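Local coordinates for putative oxidoreductase (Klebsiella pneumoniae subsp. pneumoniae MGH 78578, PDB 3E82), which is a putative oxidoreductase of the Gfo/Idh/MocA family that probably binds a nicotinamide dinucleotide cofactor through its Rossmann domain, its substrate being unassigned, at residues 192-198 / 218-224; 135-139 / 279-283. All blocks are in the same frame, centred on the assembly; numbering follows the deposited sequence.

Contact 1 (192-198 / 218-224)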
loop_
_atom_site.group_PDB
_atom_site.type_symbol
_atom_site.label_atom_id
_atom_site.label_comp_id
_atom_site.label_asym_id
_atom_site.label_seq_id
_atom_site.Cartn_x
_atom_site.Cartn_y
_atom_site.Cartn_z
ATOM N N PHE B 192 5.662 -13.172 11.202
ATOM C CA PHE B 192 5.095 -12.458 12.338
ATOM C C PHE B 192 4.023 -13.120 13.190
ATOM O O PHE B 192 3.570 -12.520 14.169
ATOM C CB PHE B 192 4.533 -11.130 11.822
ATOM C CG PHE B 192 5.464 -10.398 10.897
ATOM C CD1 PHE B 192 6.658 -9.857 11.377
ATOM C CD2 PHE B 192 5.149 -10.245 9.544
ATOM C CE1 PHE B 192 7.527 -9.173 10.524
ATOM C CE2 PHE B 192 6.013 -9.563 8.682
ATOM C CZ PHE B 192 7.202 -9.027 9.170
ATOM N N GLY B 193 3.601 -14.330 12.844
ATOM C CA GLY B 193 2.539 -14.943 13.622
ATOM C C GLY B 193 1.204 -14.381 13.145
ATOM O O GLY B 193 1.143 -13.727 12.098
ATOM N N LEU B 194 0.137 -14.615 13.904
ATOM C CA LEU B 194 -1.196 -14.137 13.527
ATOM C C LEU B 194 -1.440 -12.649 13.767
ATOM O O LEU B 194 -1.052 -12.100 14.788
ATOM C CB LEU B 194 -2.279 -14.911 14.290
ATOM C CG LEU B 194 -2.319 -16.431 14.155
ATOM C CD1 LEU B 194 -3.446 -16.992 15.029
ATOM C CD2 LEU B 194 -2.528 -16.798 12.696
ATOM N N PRO B 195 -2.104 -11.977 12.818
ATOM C CA PRO B 195 -2.389 -10.551 12.975
ATOM C C PRO B 195 -3.570 -10.393 13.922
ATOM O O PRO B 195 -4.333 -11.347 14.143
ATOM C CB PRO B 195 -2.736 -10.115 11.556
ATOM C CG PRO B 195 -3.441 -11.350 11.010
ATOM C CD PRO B 195 -2.559 -12.475 11.506
ATOM N N GLN B 196 -3.718 -9.198 14.483
ATOM C CA GLN B 196 -4.821 -8.922 15.390
ATOM C C GLN B 196 -6.119 -8.710 14.617
ATOM O O GLN B 196 -7.196 -9.063 15.094
ATOM C CB GLN B 196 -4.519 -7.689 16.238
ATOM C CG GLN B 196 -5.563 -7.422 17.316
ATOM C CD GLN B 196 -5.034 -6.532 18.418
ATOM O OE1 GLN B 196 -3.950 -6.772 18.943
ATOM N NE2 GLN B 196 -5.796 -5.512 18.786
ATOM N N SER B 197 -6.017 -8.123 13.426
ATOM C CA SER B 197 -7.194 -7.888 12.590
ATOM C C SER B 197 -6.798 -7.823 11.122
ATOM O O SER B 197 -5.631 -7.630 10.790
ATOM C CB SER B 197 -7.898 -6.596 13.001
ATOM O OG SER B 197 -7.134 -5.459 12.649
ATOM N N VAL B 198 -7.776 -7.995 10.244
ATOM C CA VAL B 198 -7.531 -7.989 8.808
ATOM C C VAL B 198 -8.476 -7.022 8.120
ATOM O O VAL B 198 -9.679 -7.008 8.391
ATOM C CB VAL B 198 -7.739 -9.409 8.206
ATOM C CG1 VAL B 198 -7.563 -9.374 6.706
ATOM C CG2 VAL B 198 -6.757 -10.389 8.825
ATOM N N VAL B 218 -4.577 -5.432 4.304
ATOM C CA VAL B 218 -3.717 -5.003 5.400
ATOM C C VAL B 218 -3.919 -5.861 6.634
ATOM O O VAL B 218 -5.046 -6.038 7.098
ATOM C CB VAL B 218 -3.986 -3.529 5.794
ATOM C CG1 VAL B 218 -3.073 -3.126 6.940
ATOM C CG2 VAL B 218 -3.757 -2.616 4.593
ATOM N N LEU B 219 -2.818 -6.401 7.150
ATOM C CA LEU B 219 -2.844 -7.213 8.356
ATOM C C LEU B 219 -2.339 -6.336 9.507
ATOM O O LEU B 219 -1.191 -5.887 9.490
ATOM C CB LEU B 219 -1.946 -8.446 8.190
ATOM C CG LEU B 219 -2.604 -9.699 7.586
ATOM C CD1 LEU B 219 -3.305 -9.372 6.292
ATOM C CD2 LEU B 219 -1.547 -10.767 7.372
ATOM N N ASN B 220 -3.200 -6.088 10.496
ATOM C CA ASN B 220 -2.831 -5.253 11.644
ATOM C C ASN B 220 -2.243 -6.040 12.817
ATOM O O ASN B 220 -2.873 -6.968 13.340
ATOM C CB ASN B 220 -4.042 -4.454 12.156
ATOM C CG ASN B 220 -4.616 -3.510 11.108
ATOM O OD1 ASN B 220 -3.920 -2.624 10.589
ATOM N ND2 ASN B 220 -5.895 -3.694 10.793
ATOM N N TYR B 221 -1.028 -5.666 13.210
ATOM C CA TYR B 221 -0.338 -6.276 14.346
ATOM C C TYR B 221 -0.240 -5.182 15.416
ATOM O O TYR B 221 -0.369 -4.000 15.111
ATOM C CB TYR B 221 1.062 -6.751 13.935
ATOM C CG TYR B 221 1.050 -7.995 13.078
ATOM C CD1 TYR B 221 1.132 -9.270 13.659
ATOM C CD2 TYR B 221 0.922 -7.909 11.692
ATOM C CE1 TYR B 221 1.087 -10.432 12.871
ATOM C CE2 TYR B 221 0.873 -9.062 10.894
ATOM C CZ TYR B 221 0.957 -10.320 11.495
ATOM O OH TYR B 221 0.920 -11.454 10.719
ATOM N N PRO B 222 -0.005 -5.560 16.683
ATOM C CA PRO B 222 0.085 -4.550 17.744
ATOM C C PRO B 222 1.100 -3.434 17.515
ATOM O O PRO B 222 0.824 -2.277 17.820
ATOM C CB PRO B 222 0.417 -5.379 18.984
ATOM C CG PRO B 222 -0.246 -6.697 18.692
ATOM C CD PRO B 222 0.141 -6.915 17.239
ATOM N N ALA B 223 2.266 -3.772 16.974
ATOM C CA ALA B 223 3.295 -2.762 16.771
ATOM C C ALA B 223 3.787 -2.582 15.339
ATOM O O ALA B 223 4.838 -1.986 15.121
ATOM C CB ALA B 223 4.493 -3.040 17.701
ATOM N N HIS B 224 3.061 -3.113 14.364
ATOM C CA HIS B 224 3.472 -2.914 12.982
ATOM C C HIS B 224 2.378 -3.273 11.996
ATOM O O HIS B 224 1.357 -3.865 12.368
ATOM C CB HIS B 224 4.769 -3.675 12.670
ATOM C CG HIS B 224 4.587 -5.144 12.434
ATOM N ND1 HIS B 224 4.407 -6.049 13.457
ATOM C CD2 HIS B 224 4.607 -5.867 11.290
ATOM C CE1 HIS B 224 4.331 -7.268 12.954
ATOM N NE2 HIS B 224 4.448 -7.186 11.641
#

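Contact 2 (135-139 / 279-283)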
loop_
_atom_site.group_PDB
_atom_site.type_symbol
_atom_site.label_atom_id
_atom_site.label_comp_id
_atom_site.label_asym_id
_atom_site.label_seq_id
_atom_site.Cartn_x
_atom_site.Cartn_y
_atom_site.Cartn_z
ATOM N N GLY B 135 15.702 -13.995 1.429
ATOM C CA GLY B 135 16.549 -12.820 1.524
ATOM C C GLY B 135 15.982 -11.799 2.500
ATOM O O GLY B 135 16.681 -11.336 3.396
ATOM N N ILE B 136 14.710 -11.452 2.324
ATOM C CA ILE B 136 14.039 -10.494 3.200
ATOM C C ILE B 136 14.048 -10.971 4.644
ATOM O O ILE B 136 14.297 -10.191 5.568
ATOM C CB ILE B 136 12.568 -10.274 2.768
ATOM C CG1 ILE B 136 12.526 -9.483 1.457
ATOM C CG2 ILE B 136 11.790 -9.575 3.874
ATOM C CD1 ILE B 136 13.315 -8.180 1.487
ATOM N N ARG B 137 13.771 -12.257 4.840
ATOM C CA ARG B 137 13.754 -12.821 6.182
ATOM C C ARG B 137 15.134 -12.665 6.813
ATOM O O ARG B 137 15.257 -12.338 7.990
ATOM C CB ARG B 137 13.378 -14.305 6.139
ATOM C CG ARG B 137 13.179 -14.934 7.518
ATOM C CD ARG B 137 12.956 -16.445 7.418
ATOM N NE ARG B 137 12.808 -17.071 8.733
ATOM C CZ ARG B 137 11.649 -17.244 9.366
ATOM N NH1 ARG B 137 10.512 -16.846 8.807
ATOM N NH2 ARG B 137 11.626 -17.805 10.571
ATOM N N GLN B 138 16.164 -12.904 6.009
ATOM C CA GLN B 138 17.541 -12.805 6.467
ATOM C C GLN B 138 17.876 -11.399 6.952
ATOM O O GLN B 138 18.456 -11.230 8.016
ATOM C CB GLN B 138 18.491 -13.202 5.335
ATOM C CG GLN B 138 19.959 -13.029 5.670
ATOM C CD GLN B 138 20.864 -13.312 4.478
ATOM O OE1 GLN B 138 20.746 -12.676 3.418
ATOM N NE2 GLN B 138 21.773 -14.264 4.642
ATOM N N VAL B 139 17.511 -10.390 6.171
ATOM C CA VAL B 139 17.795 -9.011 6.565
ATOM C C VAL B 139 17.058 -8.649 7.855
ATOM O O VAL B 139 17.638 -8.040 8.755
ATOM C CB VAL B 139 17.407 -8.014 5.451
ATOM C CG1 VAL B 139 17.659 -6.584 5.926
ATOM C CG2 VAL B 139 18.225 -8.306 4.187
ATOM N N PRO B 279 19.902 -8.376 -6.257
ATOM C CA PRO B 279 20.202 -8.177 -4.845
ATOM C C PRO B 279 19.173 -7.448 -4.009
ATOM O O PRO B 279 18.268 -6.790 -4.519
ATOM C CB PRO B 279 21.516 -7.418 -4.895
ATOM C CG PRO B 279 21.282 -6.504 -6.046
ATOM C CD PRO B 279 20.650 -7.416 -7.088
ATOM N N LEU B 280 19.333 -7.595 -2.705
ATOM C CA LEU B 280 18.489 -6.919 -1.750
ATOM C C LEU B 280 19.127 -5.533 -1.688
ATOM O O LEU B 280 20.357 -5.422 -1.622
ATOM C CB LEU B 280 18.596 -7.614 -0.394
ATOM C CG LEU B 280 18.058 -9.050 -0.314
ATOM C CD1 LEU B 280 18.931 -9.878 0.626
ATOM C CD2 LEU B 280 16.604 -9.033 0.158
ATOM N N VAL B 281 18.312 -4.486 -1.757
ATOM C CA VAL B 281 18.833 -3.123 -1.674
ATOM C C VAL B 281 18.460 -2.588 -0.288
ATOM O O VAL B 281 17.278 -2.429 0.038
ATOM C CB VAL B 281 18.238 -2.222 -2.790
ATOM C CG1 VAL B 281 18.782 -0.813 -2.669
ATOM C CG2 VAL B 281 18.584 -2.795 -4.161
ATOM N N ILE B 282 19.478 -2.333 0.530
ATOM C CA ILE B 282 19.281 -1.865 1.897
ATOM C C ILE B 282 19.642 -0.398 2.114
ATOM O O ILE B 282 20.694 0.064 1.668
ATOM C CB ILE B 282 20.122 -2.708 2.881
ATOM C CG1 ILE B 282 19.751 -4.185 2.753
ATOM C CG2 ILE B 282 19.919 -2.211 4.306
ATOM C CD1 ILE B 282 20.655 -5.120 3.555
ATOM N N TYR B 283 18.766 0.315 2.814
ATOM C CA TYR B 283 18.958 1.730 3.134
ATOM C C TYR B 283 19.128 1.844 4.643
ATOM O O TYR B 283 18.264 1.402 5.396
ATOM C CB TYR B 283 17.723 2.544 2.731
ATOM C CG TYR B 283 17.432 2.548 1.258
ATOM C CD1 TYR B 283 17.999 3.503 0.420
ATOM C CD2 TYR B 283 16.610 1.582 0.696
ATOM C CE1 TYR B 283 17.750 3.493 -0.943
ATOM C CE2 TYR B 283 16.351 1.557 -0.665
ATOM C CZ TYR B 283 16.924 2.513 -1.482
ATOM O OH TYR B 283 16.678 2.484 -2.837
#

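Contact 1 (192-198 / 218-224)
Pro195 CA lies over one face of the Tyr221 ring, 3.7 Å from its centroid in a CH-pi contact. With CG anti to the carbonyl carbon (chi1 -74°), the phenol turns back along the loop after helix 176-192, and Tyr221 OH donates to Gly193 O at 2.7 Å, so Pro195 holds the ring over one face and Gly193 its hydroxyl. Phe192 points a ring edge at the opposite face of Tyr221, the planes at 62°, and receives the edge of His224 on its own face, with His224 NE2 3.5 Å from Phe192 CG; Phe151 also packs edge-to-face with Phe192. Beyond Pro195, whose CB packs on Leu219 CB, the backbones pair. Asn220 O takes a bond from Gln196 N (2.6 Å) and a weak one from Ser197 N (3.4 Å), while Asn220 N gives a bond to Ser197 O. In the Asn220 side chain, ND2 donates nearly in its amide plane to Ser197 OG at 2.8 Å, and OD1 is hydrogen-bonded to Lys225 NZ of its own chain and to Asn201 ND2 of the second subunit. Gln196 and Ser197 facing Asn220 make a classic beta bulge at the open end of the antiparallel hairpin of strands 197-203 and 214-220.

Contact 2 (135-139 / 279-283)
The amide of Gln138 is the one flat group at this contact, and it only brushes the strand: its OE1 comes to 4.3 Å from Leu280 CD1, while its polar partner is Gln292 NE2 on the adjoining strand 289-292. The joint itself is aliphatic. Leu280 sends both methyls to the helix. Leu280 CD2 lies 3.7 Å from Gly135 C and 3.6 Å from Ile136 CD1, the latter side chain coming across it; Leu280 CD1 reaches on to Val139 CG2 at 4.0 Å, the two side chains meeting end to end. At Gly135, which has no side chain, the leucine rests directly on the helix backbone. One turn further along, Val139 also meets Ile282, tip to tip, with Ile282 CD1 4.1 Å from Val139 CG2. Ile136 starts out away from the strand, but its CD1 bends back to Leu280, and the same side chain packs on Val250 of the adjacent strand 248-252 and Phe241 of the next one, 241-245. The axes of segments 135-139 and 280-283 run in roughly the same direction, approaching to 10.0 Å at 28°. This is helix-on-sheet packing, the hydrophobic layer of an alpha/beta domain, here the C-terminal domain of the Gfo/Idh/MocA fold.

In the fold
Both contacts belong to the C-terminal alpha/beta domain and reach the same mixed sheet, with centres about 22 Å apart and no touch between them. Contact 1 lies at one margin, pairing the strand outermost within this chain, 197-203, with strand 214-220; contact 2 sits toward the other, where strand 280-284 is next to last. The chain segments of contact 1 fall between those of contact 2. Their chemistry follows their place: the partly buried hairpin end combines backbone bonds, an aromatic cluster and an amide that also reaches the second subunit, whereas the buried helix-sheet layer relies on methyl groups and has less than half the shared surface.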